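Local coordinates for Tas1 (Pseudomonas aeruginosa, PDB 6OX6), which is a type VI secretion toxin that pyrophosphorylates adenosine nucleotides to (p)ppApp, depleting ADP and ATP in competitor cells, at residues Pro367-Tyr371 against Thr387-Ala392. Numbering follows the deposited sequence.
Sequences PEMIY and TYDAVA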
ATOM      1  N   PRO A 367       2.854 -17.325  -1.032  1.00 36.80           N
ATOM      2  CA  PRO A 367       4.230 -17.446  -0.523  1.00 34.33           C
ATOM      3  C   PRO A 367       5.276 -17.030  -1.547  1.00 29.31           C
ATOM      4  O   PRO A 367       6.303 -16.447  -1.170  1.00 28.54           O
ATOM      5  CB  PRO A 367       4.350 -18.939  -0.161  1.00 35.40           C
ATOM      6  CG  PRO A 367       2.930 -19.435  -0.030  1.00 35.72           C
ATOM      7  CD  PRO A 367       2.138 -18.615  -1.009  1.00 37.18           C
ATOM      8  N   GLU A 368       5.034 -17.283  -2.831  1.00 26.91           N
ATOM      9  CA  GLU A 368       6.027 -16.944  -3.844  1.00 32.38           C
ATOM     10  C   GLU A 368       6.242 -15.440  -3.916  1.00 31.15           C
ATOM     11  O   GLU A 368       7.382 -14.966  -4.019  1.00 30.70           O
ATOM     12  CB  GLU A 368       5.603 -17.492  -5.213  1.00 38.10           C
ATOM     13  CG  GLU A 368       5.633 -19.014  -5.306  1.00 49.72           C
ATOM     14  CD  GLU A 368       4.541 -19.708  -4.468  1.00 56.73           C
ATOM     15  OE1 GLU A 368       3.594 -19.022  -4.017  1.00 56.03           O
ATOM     16  OE2 GLU A 368       4.634 -20.941  -4.249  1.00 61.21           O
HETATM   17  N   MSE A 369       5.151 -14.683  -3.867  1.00 30.18           N
HETATM   18  CA  MSE A 369       5.222 -13.234  -3.946  1.00 28.23           C
HETATM   19  C   MSE A 369       5.903 -12.639  -2.747  1.00 24.94           C
HETATM   20  O   MSE A 369       6.677 -11.669  -2.895  1.00 23.07           O
HETATM   21  CB  MSE A 369       3.809 -12.671  -4.049  1.00 28.18           C
HETATM   22  CG  MSE A 369       3.261 -12.825  -5.463  1.00 34.55           C
HETATM   23 SE   MSE A 369       4.596 -12.180  -6.759  0.71 46.96          SE
HETATM   24  CE  MSE A 369       4.784 -10.344  -6.069  1.00 41.03           C
ATOM     25  N   ILE A 370       5.640 -13.190  -1.567  1.00 25.74           N
ATOM     26  CA  ILE A 370       6.235 -12.684  -0.330  1.00 20.60           C
ATOM     27  C   ILE A 370       7.723 -13.003  -0.283  1.00 21.87           C
ATOM     28  O   ILE A 370       8.545 -12.164   0.101  1.00 23.14           O
ATOM     29  CB  ILE A 370       5.496 -13.256   0.885  1.00 20.65           C
ATOM     30  CG1 ILE A 370       4.150 -12.525   1.037  1.00 24.26           C
ATOM     31  CG2 ILE A 370       6.398 -13.104   2.161  1.00 20.22           C
ATOM     32  CD1 ILE A 370       3.114 -13.283   1.820  1.00 26.86           C
ATOM     33  N   TYR A 371       8.089 -14.225  -0.661  1.00 22.27           N
ATOM     34  CA  TYR A 371       9.491 -14.567  -0.840  1.00 23.93           C
ATOM     35  C   TYR A 371      10.186 -13.547  -1.728  1.00 24.72           C
ATOM     36  O   TYR A 371      11.279 -13.060  -1.417  1.00 24.29           O
ATOM     37  CB  TYR A 371       9.598 -15.964  -1.457  1.00 22.77           C
ATOM     38  CG  TYR A 371      11.003 -16.410  -1.699  1.00 24.47           C
ATOM     39  CD1 TYR A 371      11.528 -16.473  -2.985  1.00 30.00           C
ATOM     40  CD2 TYR A 371      11.814 -16.772  -0.640  1.00 26.74           C
ATOM     41  CE1 TYR A 371      12.838 -16.893  -3.202  1.00 28.75           C
ATOM     42  CE2 TYR A 371      13.111 -17.179  -0.835  1.00 29.91           C
ATOM     43  CZ  TYR A 371      13.615 -17.235  -2.118  1.00 33.01           C
ATOM     44  OH  TYR A 371      14.911 -17.647  -2.290  1.00 37.98           O
ATOM     45  N   THR A 387       7.630 -23.197   5.263  1.00 46.75           N
ATOM     46  CA  THR A 387       7.198 -22.682   3.969  1.00 47.35           C
ATOM     47  C   THR A 387       8.320 -21.895   3.304  1.00 43.79           C
ATOM     48  O   THR A 387       8.553 -22.047   2.100  1.00 45.59           O
ATOM     49  CB  THR A 387       5.942 -21.817   4.106  1.00 48.50           C
ATOM     50  OG1 THR A 387       4.849 -22.625   4.553  1.00 51.28           O
ATOM     51  CG2 THR A 387       5.582 -21.186   2.756  1.00 44.51           C
ATOM     52  N   TYR A 388       9.030 -21.050   4.068  1.00 41.35           N
ATOM     53  CA  TYR A 388      10.129 -20.288   3.476  1.00 37.28           C
ATOM     54  C   TYR A 388      11.094 -21.222   2.770  1.00 41.85           C
ATOM     55  O   TYR A 388      11.442 -21.016   1.604  1.00 39.44           O
ATOM     56  CB  TYR A 388      10.893 -19.466   4.519  1.00 34.12           C
ATOM     57  CG  TYR A 388      12.060 -18.733   3.888  1.00 34.96           C
ATOM     58  CD1 TYR A 388      11.920 -17.435   3.439  1.00 34.67           C
ATOM     59  CD2 TYR A 388      13.293 -19.356   3.691  1.00 36.29           C
ATOM     60  CE1 TYR A 388      12.975 -16.760   2.827  1.00 36.42           C
ATOM     61  CE2 TYR A 388      14.349 -18.688   3.076  1.00 40.51           C
ATOM     62  CZ  TYR A 388      14.188 -17.385   2.654  1.00 39.78           C
ATOM     63  OH  TYR A 388      15.230 -16.701   2.050  1.00 40.50           O
ATOM     64  N   ASP A 389      11.537 -22.262   3.473  1.00 45.94           N
ATOM     65  CA  ASP A 389      12.549 -23.140   2.905  1.00 52.86           C
ATOM     66  C   ASP A 389      12.016 -23.877   1.682  1.00 53.26           C
ATOM     67  O   ASP A 389      12.733 -24.039   0.690  1.00 53.92           O
ATOM     68  CB  ASP A 389      13.054 -24.114   3.972  1.00 62.41           C
ATOM     69  CG  ASP A 389      13.834 -23.404   5.085  1.00 65.19           C
ATOM     70  OD1 ASP A 389      14.444 -22.345   4.778  1.00 63.04           O
ATOM     71  OD2 ASP A 389      13.841 -23.899   6.248  1.00 67.08           O
ATOM     72  N   ALA A 390      10.751 -24.313   1.724  1.00 54.21           N
ATOM     73  CA  ALA A 390      10.149 -24.943   0.552  1.00 54.78           C
ATOM     74  C   ALA A 390      10.116 -23.989  -0.636  1.00 50.63           C
ATOM     75  O   ALA A 390      10.463 -24.372  -1.762  1.00 51.40           O
ATOM     76  CB  ALA A 390       8.737 -25.431   0.877  1.00 54.98           C
ATOM     77  N   VAL A 391       9.707 -22.740  -0.406  1.00 43.52           N
ATOM     78  CA  VAL A 391       9.593 -21.794  -1.510  1.00 42.17           C
ATOM     79  C   VAL A 391      10.967 -21.467  -2.079  1.00 42.92           C
ATOM     80  O   VAL A 391      11.149 -21.410  -3.300  1.00 43.87           O
ATOM     81  CB  VAL A 391       8.844 -20.533  -1.049  1.00 37.91           C
ATOM     82  CG1 VAL A 391       9.000 -19.413  -2.067  1.00 30.58           C
ATOM     83  CG2 VAL A 391       7.370 -20.860  -0.844  1.00 41.74           C
ATOM     84  N   ALA A 392      11.960 -21.271  -1.208  1.00 44.24           N
ATOM     85  CA  ALA A 392      13.299 -20.905  -1.666  1.00 47.61           C
ATOM     86  C   ALA A 392      13.940 -22.010  -2.505  1.00 53.20           C
ATOM     87  O   ALA A 392      14.685 -21.718  -3.444  1.00 56.06           O
ATOM     88  CB  ALA A 392      14.186 -20.568  -0.464  1.00 46.66           C
TER
HETATM   89  O   HOH W   1      16.810 -17.889  -0.374  1.00 59.21           O
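With chi1 at 179° in Tyr371 and 178° in Tyr388, both rings extend trans to their own backbone nitrogens, and the two side chains meet crosswise. The pair is an offset edge-to-face stack: the CD2-CE2 edge of Tyr371 is turned toward the face of Tyr388, planes at 61° and centroids 5.4 Å apart, with Tyr371 CD2 3.7 Å from Tyr388 CE1. A water in the plane of the Tyr371 ring bridges the two phenols, 2.7 Å from Tyr371 OH and 3.1 Å from Tyr388 OH. The backbone N of Ala392 lies over one face of Tyr371 near the rim; its CB sits beside the CE2 and OH end, 3.5 Å from Tyr371 OH. Val391 forks between two partners: CG1 packs against Tyr371 CB at 3.6 Å, while CG2 reaches Pro367 CB, also at 3.6 Å, where the Thr387 methyl closes in. No hydrogen bond links the segments directly; their short axes cross almost perpendicularly, 9.9 Å apart at closest approach. The contact packs helix 367-373, directly after strand 359-365, against helix 385-393. Helix 376-383, between them in sequence, touches Tyr388 through Ala379 and Arg380, the latter also salt-bridged to Asp389, while Pro367 and Ile370 rest on Ile313 of sheet strand 308-313.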